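Local coordinates for sugar ABC transporter substrate-binding protein (Treponema pallidum subsp. pallidum, PDB 5U2P) that probably binds a ligand, perhaps a sugar, in the periplasm and delivers it to an ABC transporter, although its true ligand is uncertain, at residues S336-H341 and R348-A353; N49-L54 and S326-A331; A130-C135 and L344-N349. All blocks are in the same frame, centred on the assembly; numbering follows the deposited sequence.

Contact 1: residues S336-H341 and R348-A353; sequences SFFEEH and RNTTSA
Phe338, the first residue to leave helical geometry at the end of helix 331-337, packs against Thr350, Ser352 and Ala353 of the loop that follows, where a type I beta turn runs from Thr350 to Ala353. The contact therefore closes a short loop in which the chain turns back on the end of helix 331-337, in a protein with the two-lobed build of periplasmic solute-binding proteins. From its base outward, the Phe338 side chain meets the turn residues along its inner half. CB lies 3.3 Å from Ser352 OG and also approaches the methyl of Thr350. At CG two methyls, Thr350 CG2 and Ala353 CB, come up obliquely from the same side of the ring. They divide the ortho carbons between them: Phe338 CD1 is 3.8 Å from Thr350 CG2, while Phe338 CD2 is 4.0 Å from Ala353 CB. The outer ring then leaves the turn, with CZ reaching Leu133 O and the CA of Pro345, and CE2 lying at the edge of the His341 ring, in its plane. In Thr350 a chi1 of -59° puts OG1 beside the backbone N and CG2 anti to it, so the methyl faces the phenylalanine while OG1 bonds to Phe347 O. Ser352 OG is likewise engaged beyond the two segments, hydrogen-bonding to Asn335 O in the last turn of the helix; this ties the beta turn to the helix end and holds the hydroxyl close to Phe338. On the more exposed side, the aliphatic part of Glu339 adds a small apolar touch, with its CG 3.8 Å from Ser352 CB.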
loop_
_atom_site.group_PDB
_atom_site.type_symbol
_atom_site.label_atom_id
_atom_site.label_comp_id
_atom_site.label_asym_id
_atom_site.label_seq_id
_atom_site.Cartn_x
_atom_site.Cartn_y
_atom_site.Cartn_z
ATOM N N SER A 336 -1.595 23.398 -2.857
ATOM C CA SER A 336 -0.566 24.021 -2.041
ATOM C C SER A 336 0.209 22.988 -1.234
ATOM O O SER A 336 1.440 22.978 -1.219
ATOM C CB SER A 336 -1.206 25.059 -1.119
ATOM O OG SER A 336 -0.252 25.636 -0.253
ATOM N N PHE A 337 -0.515 22.084 -0.589
ATOM C CA PHE A 337 0.097 21.055 0.231
ATOM C C PHE A 337 1.089 20.186 -0.538
ATOM O O PHE A 337 2.166 19.859 -0.032
ATOM C CB PHE A 337 -1.035 20.206 0.844
ATOM C CG PHE A 337 -0.577 19.142 1.805
ATOM C CD1 PHE A 337 0.259 19.447 2.859
ATOM C CD2 PHE A 337 -1.038 17.837 1.678
ATOM C CE1 PHE A 337 0.654 18.474 3.753
ATOM C CE2 PHE A 337 -0.638 16.849 2.571
ATOM C CZ PHE A 337 0.205 17.169 3.610
ATOM N N PHE A 338 0.724 19.783 -1.753
ATOM C CA PHE A 338 1.539 18.852 -2.507
ATOM C C PHE A 338 2.645 19.536 -3.308
ATOM O O PHE A 338 3.352 18.876 -4.072
ATOM C CB PHE A 338 0.659 18.000 -3.419
ATOM C CG PHE A 338 0.161 16.746 -2.733
ATOM C CD1 PHE A 338 -1.023 16.755 -2.015
ATOM C CD2 PHE A 338 0.930 15.599 -2.726
ATOM C CE1 PHE A 338 -1.453 15.618 -1.346
ATOM C CE2 PHE A 338 0.509 14.457 -2.054
ATOM C CZ PHE A 338 -0.690 14.471 -1.364
ATOM N N GLU A 339 2.811 20.841 -3.112
ATOM C CA GLU A 339 4.034 21.506 -3.570
ATOM C C GLU A 339 5.187 21.151 -2.623
ATOM O O GLU A 339 6.354 21.307 -2.969
ATOM C CB GLU A 339 3.834 23.018 -3.652
ATOM C CG GLU A 339 2.942 23.428 -4.814
ATOM C CD GLU A 339 2.687 24.919 -4.858
ATOM O OE1 GLU A 339 3.267 25.643 -4.023
ATOM O OE2 GLU A 339 1.907 25.365 -5.727
ATOM N N GLU A 340 4.836 20.647 -1.440
ATOM C CA GLU A 340 5.799 20.239 -0.423
ATOM C C GLU A 340 5.688 18.764 -0.049
ATOM O O GLU A 340 6.683 18.072 0.131
ATOM C CB GLU A 340 5.603 21.085 0.832
ATOM C CG GLU A 340 5.676 22.574 0.579
ATOM C CD GLU A 340 6.016 23.350 1.831
ATOM O OE1 GLU A 340 5.091 23.934 2.436
ATOM O OE2 GLU A 340 7.207 23.372 2.209
ATOM N N HIS A 341 4.462 18.284 0.095
ATOM C CA HIS A 341 4.250 16.933 0.582
ATOM C C HIS A 341 4.552 15.919 -0.508
ATOM O O HIS A 341 4.099 16.070 -1.642
ATOM C CB HIS A 341 2.811 16.783 1.082
ATOM C CG HIS A 341 2.560 15.508 1.826
ATOM N ND1 HIS A 341 3.125 15.239 3.052
ATOM C CD2 HIS A 341 1.807 14.427 1.511
ATOM C CE1 HIS A 341 2.738 14.043 3.461
ATOM N NE2 HIS A 341 1.935 13.531 2.545
ATOM N N ARG A 348 -8.567 13.649 -5.984
ATOM C CA ARG A 348 -8.704 13.931 -7.412
ATOM C C ARG A 348 -8.221 15.336 -7.789
ATOM O O ARG A 348 -8.475 16.300 -7.068
ATOM C CB ARG A 348 -10.180 13.801 -7.796
ATOM C CG ARG A 348 -10.477 13.092 -9.086
ATOM C CD ARG A 348 -11.979 12.808 -9.182
ATOM N NE ARG A 348 -12.449 11.967 -8.080
ATOM C CZ ARG A 348 -12.183 10.670 -7.974
ATOM N NH1 ARG A 348 -11.449 10.078 -8.906
ATOM N NH2 ARG A 348 -12.647 9.966 -6.949
ATOM N N ASN A 349 -7.546 15.448 -8.938
ATOM C CA ASN A 349 -7.208 16.748 -9.528
ATOM C C ASN A 349 -6.265 17.589 -8.670
ATOM O O ASN A 349 -6.434 18.801 -8.556
ATOM C CB ASN A 349 -8.484 17.547 -9.806
ATOM C CG ASN A 349 -9.473 16.783 -10.669
ATOM O OD1 ASN A 349 -9.082 16.086 -11.610
ATOM N ND2 ASN A 349 -10.762 16.905 -10.350
ATOM N N THR A 350 -5.276 16.934 -8.074
ATOM C CA THR A 350 -4.202 17.618 -7.369
ATOM C C THR A 350 -3.065 17.893 -8.352
ATOM O O THR A 350 -2.183 17.054 -8.552
ATOM C CB THR A 350 -3.692 16.781 -6.195
ATOM O OG1 THR A 350 -4.784 16.532 -5.291
ATOM C CG2 THR A 350 -2.600 17.498 -5.446
ATOM N N THR A 351 -3.114 19.072 -8.965
ATOM C CA THR A 351 -2.200 19.421 -10.054
ATOM C C THR A 351 -0.725 19.360 -9.661
ATOM O O THR A 351 0.116 18.961 -10.460
ATOM C CB THR A 351 -2.509 20.839 -10.585
ATOM O OG1 THR A 351 -2.177 21.822 -9.590
ATOM C CG2 THR A 351 -3.975 20.967 -10.939
ATOM N N SER A 352 -0.412 19.762 -8.433
ATOM C CA SER A 352 0.969 19.824 -7.966
ATOM C C SER A 352 1.556 18.471 -7.608
ATOM O O SER A 352 2.771 18.352 -7.421
ATOM C CB SER A 352 1.060 20.749 -6.758
ATOM O OG SER A 352 0.204 20.287 -5.727
ATOM N N ALA A 353 0.706 17.448 -7.497
ATOM C CA ALA A 353 1.190 16.105 -7.238
ATOM C C ALA A 353 1.647 15.505 -8.559
ATOM O O ALA A 353 0.897 15.463 -9.531
ATOM C CB ALA A 353 0.107 15.234 -6.582
#

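Contact 2: residues N49-L54 and S326-A331; sequences NVFTKL and SVLASA
The ring of Phe51 receives Leu328 at its edge: CD1 of the leucine lies near the ring plane, 4.2 Å from Phe51 CE1, and the two side chains meet at about a right angle. The aromatic group thus borders the leucine instead of lying flat upon it, and it also reaches Val62 and Val64 of strand 61-67. Leu328 branches between its neighbours on helix 45-58. While CD1 goes to the phenylalanine, CD2 lies 4.3 Å from Leu54 CD1; CD2 is modelled too close to Val50 for that detail to be relied on. One turn along helix 45-58 from Val50, Leu54 reaches the preceding residue, Val327, as well as Leu328. Its CD1 packs 3.8 Å from Val327 CG1, the two side chains crossing at a slant. Helix 318-329 ends close by, where Ser330 occupies the N-cap position of helix 331-337. There Val327 O accepts both Ser330 N and Ser330 OG, the hydroxyl bond being 2.7 Å long and in the carbonyl plane, and both bonds tie the N-cap residue back to the end of helix 318-329. Tyr333 of helix 331-337 touches Val327 and Leu328, and makes a cation-pi contact with Lys53. Between the two segments the chemistry is wholly apolar, so helices 45-58 and 318-329 are joined through the fit of branched side chains and one ring edge, against the outermost strand 61-67 of the five-stranded sheet.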
loop_
_atom_site.group_PDB
_atom_site.type_symbol
_atom_site.label_atom_id
_atom_site.label_comp_id
_atom_site.label_asym_id
_atom_site.label_seq_id
_atom_site.Cartn_x
_atom_site.Cartn_y
_atom_site.Cartn_z
ATOM N N ASN A 49 2.160 25.327 6.598
ATOM C CA ASN A 49 1.660 26.359 5.714
ATOM C C ASN A 49 0.169 26.188 5.513
ATOM O O ASN A 49 -0.557 27.167 5.347
ATOM C CB ASN A 49 2.407 26.329 4.381
ATOM C CG ASN A 49 3.877 26.712 4.534
ATOM O OD1 ASN A 49 4.248 27.414 5.474
ATOM N ND2 ASN A 49 4.716 26.244 3.617
ATOM N N VAL A 50 -0.285 24.931 5.532
ATOM C CA VAL A 50 -1.700 24.630 5.486
ATOM C C VAL A 50 -2.421 25.286 6.663
ATOM O O VAL A 50 -3.438 25.960 6.488
ATOM C CB VAL A 50 -1.947 23.085 5.503
ATOM C CG1 VAL A 50 -3.265 22.766 6.095
ATOM C CG2 VAL A 50 -1.843 22.518 4.103
ATOM N N PHE A 51 -1.897 25.091 7.866
ATOM C CA PHE A 51 -2.535 25.648 9.054
ATOM C C PHE A 51 -2.378 27.171 9.086
ATOM O O PHE A 51 -3.228 27.879 9.625
ATOM C CB PHE A 51 -1.963 25.018 10.326
ATOM C CG PHE A 51 -2.227 23.535 10.456
ATOM C CD1 PHE A 51 -3.336 22.949 9.862
ATOM C CD2 PHE A 51 -1.362 22.729 11.173
ATOM C CE1 PHE A 51 -3.572 21.588 9.979
ATOM C CE2 PHE A 51 -1.595 21.374 11.290
ATOM C CZ PHE A 51 -2.702 20.804 10.692
ATOM N N THR A 52 -1.300 27.689 8.494
ATOM C CA THR A 52 -1.108 29.132 8.439
ATOM C C THR A 52 -2.163 29.769 7.544
ATOM O O THR A 52 -2.716 30.815 7.888
ATOM C CB THR A 52 0.303 29.516 7.924
ATOM O OG1 THR A 52 1.295 28.981 8.805
ATOM C CG2 THR A 52 0.469 31.033 7.869
ATOM N N LYS A 53 -2.425 29.144 6.395
ATOM C CA LYS A 53 -3.483 29.589 5.484
ATOM C C LYS A 53 -4.836 29.537 6.148
ATOM O O LYS A 53 -5.688 30.395 5.934
ATOM C CB LYS A 53 -3.529 28.723 4.224
ATOM C CG LYS A 53 -2.535 29.092 3.147
ATOM C CD LYS A 53 -2.682 28.185 1.928
ATOM C CE LYS A 53 -3.989 28.432 1.188
ATOM N NZ LYS A 53 -4.107 27.585 -0.030
ATOM N N LEU A 54 -5.064 28.488 6.920
ATOM C CA LEU A 54 -6.329 28.337 7.569
ATOM C C LEU A 54 -6.606 29.502 8.507
ATOM O O LEU A 54 -7.721 30.026 8.553
ATOM C CB LEU A 54 -6.347 27.007 8.337
ATOM C CG LEU A 54 -7.657 26.282 8.541
ATOM C CD1 LEU A 54 -8.334 25.959 7.215
ATOM C CD2 LEU A 54 -7.353 25.023 9.335
ATOM N N SER A 326 -12.878 20.179 5.720
ATOM C CA SER A 326 -13.477 20.467 4.423
ATOM C C SER A 326 -12.636 21.469 3.624
ATOM O O SER A 326 -12.419 21.278 2.416
ATOM C CB SER A 326 -14.907 20.981 4.611
ATOM O OG SER A 326 -15.451 21.404 3.380
ATOM N N VAL A 327 -12.153 22.524 4.279
ATOM C CA VAL A 327 -11.251 23.471 3.612
ATOM C C VAL A 327 -9.934 22.773 3.220
ATOM O O VAL A 327 -9.428 22.941 2.102
ATOM C CB VAL A 327 -10.936 24.711 4.491
ATOM C CG1 VAL A 327 -9.891 25.617 3.820
ATOM C CG2 VAL A 327 -12.191 25.519 4.757
ATOM N N LEU A 328 -9.380 21.989 4.130
ATOM C CA LEU A 328 -8.130 21.280 3.840
ATOM C C LEU A 328 -8.288 20.327 2.656
ATOM O O LEU A 328 -7.351 20.106 1.897
ATOM C CB LEU A 328 -7.651 20.508 5.070
ATOM C CG LEU A 328 -7.229 21.315 6.305
ATOM C CD1 LEU A 328 -6.608 20.425 7.380
ATOM C CD2 LEU A 328 -6.293 22.382 5.928
ATOM N N ALA A 329 -9.485 19.782 2.485
ATOM C CA ALA A 329 -9.748 18.838 1.406
ATOM C C ALA A 329 -9.890 19.519 0.038
ATOM O O ALA A 329 -9.825 18.846 -0.998
ATOM C CB ALA A 329 -11.017 18.045 1.726
ATOM N N SER A 330 -10.087 20.825 0.047
ATOM C CA SER A 330 -10.361 21.603 -1.173
ATOM C C SER A 330 -9.162 21.553 -2.109
ATOM O O SER A 330 -8.029 21.393 -1.662
ATOM C CB SER A 330 -10.717 23.060 -0.835
ATOM O OG SER A 330 -9.591 23.845 -0.471
ATOM N N ALA A 331 -9.411 21.683 -3.407
ATOM C CA ALA A 331 -8.343 21.542 -4.399
ATOM C C ALA A 331 -7.236 22.576 -4.174
ATOM O O ALA A 331 -6.050 22.277 -4.350
ATOM C CB ALA A 331 -8.914 21.668 -5.799
#

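Contact 3: residues A130-C135 and L344-N349; sequences ALPLNC and LPAFRN
Asn134 and Cys135 grip the loop 344-349 through two successive carbonyls, just beyond strand 131-132, an outermost strand of the five-stranded mixed sheet in one lobe of this periplasmic-binding-protein fold. The firmer bond is Asn134 ND2 to Leu344 O, 2.9 Å long with an N-H...O angle of 156°. The acceptor lies close to the amide plane, whereas the donor is tilted 30° from the carbonyl plane. Cys135 N adds a weak bond to Pro345 O at 3.1 Å. With SG placed between the backbone N and the carbonyl carbon (chi1 67°), the cysteine lays its sulfur alongside the loop, 3.7 Å from Leu344 CB. Next to these bonds come van der Waals contacts. The methyl of Ala346 sits 3.3 Å from Pro132 O and 4.2 Å from Pro132 CG, while Phe347 makes an apolar contact by turning its CZ to the CD1 of Leu131, the two side chains crossing at about a right angle. Further out, Leu131 and Phe347 both touch Ala329 of helix 318-329. Backbone bonds pair Leu131 with Leu309 and, just past the strand, Leu133 with Gln307, and Ala346 is bonded through its backbone to Leu118. The Asn134 amide has its own second shell: ND2 also donates to Lys342 O, and the orientation of the group is fixed from its other end by a hydrogen bond between OD1 and His341 NE2.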
loop_
_atom_site.group_PDB
_atom_site.type_symbol
_atom_site.label_atom_id
_atom_site.label_comp_id
_atom_site.label_asym_id
_atom_site.label_seq_id
_atom_site.Cartn_x
_atom_site.Cartn_y
_atom_site.Cartn_z
ATOM N N ALA A 130 -10.920 9.565 8.908
ATOM C CA ALA A 130 -9.903 10.600 8.854
ATOM C C ALA A 130 -9.766 11.135 7.435
ATOM O O ALA A 130 -10.045 10.427 6.458
ATOM C CB ALA A 130 -8.568 10.057 9.335
ATOM N N LEU A 131 -9.321 12.376 7.344
ATOM C CA LEU A 131 -8.852 12.932 6.082
ATOM C C LEU A 131 -7.411 12.469 5.826
ATOM O O LEU A 131 -6.508 12.823 6.579
ATOM C CB LEU A 131 -8.925 14.441 6.110
ATOM C CG LEU A 131 -8.473 15.168 4.821
ATOM C CD1 LEU A 131 -9.309 16.417 4.629
ATOM C CD2 LEU A 131 -7.003 15.509 4.883
ATOM N N PRO A 132 -7.194 11.680 4.766
ATOM C CA PRO A 132 -5.865 11.134 4.494
ATOM C C PRO A 132 -4.952 12.123 3.812
ATOM O O PRO A 132 -5.440 12.960 3.059
ATOM C CB PRO A 132 -6.158 9.967 3.563
ATOM C CG PRO A 132 -7.362 10.383 2.851
ATOM C CD PRO A 132 -8.178 11.202 3.780
ATOM N N LEU A 133 -3.654 12.020 4.086
ATOM C CA LEU A 133 -2.652 12.879 3.455
ATOM C C LEU A 133 -2.097 12.315 2.145
ATOM O O LEU A 133 -1.431 13.037 1.390
ATOM C CB LEU A 133 -1.509 13.116 4.433
ATOM C CG LEU A 133 -1.937 13.688 5.780
ATOM C CD1 LEU A 133 -0.714 13.943 6.650
ATOM C CD2 LEU A 133 -2.777 14.952 5.619
ATOM N N ASN A 134 -2.370 11.036 1.886
ATOM C CA ASN A 134 -1.990 10.333 0.654
ATOM C C ASN A 134 -3.032 9.254 0.368
ATOM O O ASN A 134 -3.665 8.773 1.313
ATOM C CB ASN A 134 -0.609 9.662 0.781
ATOM C CG ASN A 134 0.514 10.652 1.073
ATOM O OD1 ASN A 134 0.882 10.885 2.221
ATOM N ND2 ASN A 134 1.092 11.210 0.010
ATOM N N CYS A 135 -3.188 8.813 -0.884
ATOM C CA CYS A 135 -4.120 7.727 -1.152
ATOM C C CYS A 135 -3.511 6.370 -0.802
ATOM O O CYS A 135 -4.224 5.431 -0.422
ATOM C CB CYS A 135 -4.595 7.732 -2.614
ATOM S SG CYS A 135 -3.312 7.356 -3.897
ATOM N N LEU A 344 1.888 9.949 -3.319
ATOM C CA LEU A 344 0.724 9.971 -4.177
ATOM C C LEU A 344 -0.359 10.866 -3.564
ATOM O O LEU A 344 -0.520 10.905 -2.341
ATOM C CB LEU A 344 0.210 8.539 -4.403
ATOM C CG LEU A 344 1.160 7.642 -5.220
ATOM C CD1 LEU A 344 0.683 6.194 -5.165
ATOM C CD2 LEU A 344 1.261 8.113 -6.657
ATOM N N PRO A 345 -1.102 11.596 -4.409
ATOM C CA PRO A 345 -2.139 12.485 -3.881
ATOM C C PRO A 345 -3.259 11.716 -3.184
ATOM O O PRO A 345 -3.467 10.522 -3.433
ATOM C CB PRO A 345 -2.662 13.203 -5.135
ATOM C CG PRO A 345 -2.415 12.241 -6.242
ATOM C CD PRO A 345 -1.109 11.571 -5.887
ATOM N N ALA A 346 -3.989 12.411 -2.325
ATOM C CA ALA A 346 -5.134 11.812 -1.628
ATOM C C ALA A 346 -6.429 12.085 -2.383
ATOM O O ALA A 346 -7.376 11.290 -2.339
ATOM C CB ALA A 346 -5.233 12.358 -0.220
ATOM N N PHE A 347 -6.450 13.221 -3.071
ATOM C CA PHE A 347 -7.629 13.697 -3.778
ATOM C C PHE A 347 -7.442 13.796 -5.297
ATOM O O PHE A 347 -6.335 13.980 -5.814
ATOM C CB PHE A 347 -8.051 15.071 -3.229
ATOM C CG PHE A 347 -8.598 15.026 -1.823
ATOM C CD1 PHE A 347 -9.960 14.908 -1.595
ATOM C CD2 PHE A 347 -7.744 15.102 -0.732
ATOM C CE1 PHE A 347 -10.459 14.861 -0.308
ATOM C CE2 PHE A 347 -8.234 15.057 0.555
ATOM C CZ PHE A 347 -9.599 14.935 0.770
ATOM N N ARG A 348 -8.567 13.649 -5.984
ATOM C CA ARG A 348 -8.704 13.931 -7.412
ATOM C C ARG A 348 -8.221 15.336 -7.789
ATOM O O ARG A 348 -8.475 16.300 -7.068
ATOM C CB ARG A 348 -10.180 13.801 -7.796
ATOM C CG ARG A 348 -10.477 13.092 -9.086
ATOM C CD ARG A 348 -11.979 12.808 -9.182
ATOM N NE ARG A 348 -12.449 11.967 -8.080
ATOM C CZ ARG A 348 -12.183 10.670 -7.974
ATOM N NH1 ARG A 348 -11.449 10.078 -8.906
ATOM N NH2 ARG A 348 -12.647 9.966 -6.949
ATOM N N ASN A 349 -7.546 15.448 -8.938
ATOM C CA ASN A 349 -7.208 16.748 -9.528
ATOM C C ASN A 349 -6.265 17.589 -8.670
ATOM O O ASN A 349 -6.434 18.801 -8.556
ATOM C CB ASN A 349 -8.484 17.547 -9.806
ATOM C CG ASN A 349 -9.473 16.783 -10.669
ATOM O OD1 ASN A 349 -9.082 16.086 -11.610
ATOM N ND2 ASN A 349 -10.762 16.905 -10.350
#

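Contacts 2 and 3 are buried, whereas contact 1 lies partly at the surface, with Glu339 exposed. Contacts 1 and 3 use successive parts of one loop: their ranges overlap at 348-349, but the touching residues are 344-347 against the strand end in contact 3 and Thr350, Ser352 and Ala353 against the end of helix 331-337 in contact 1. Phe338 and the His341-Asn134 bond connect them. Contact 2 is purely apolar helix packing; contact 3 combines apolar packing with polar bonds to backbone carbonyls, and contact 1 joins its segments by van der Waals packing, its hydroxyls being bonded outside them. Ala329 bridges contacts 2 and 3, and Phe337 against Val50 bridges contacts 1 and 2.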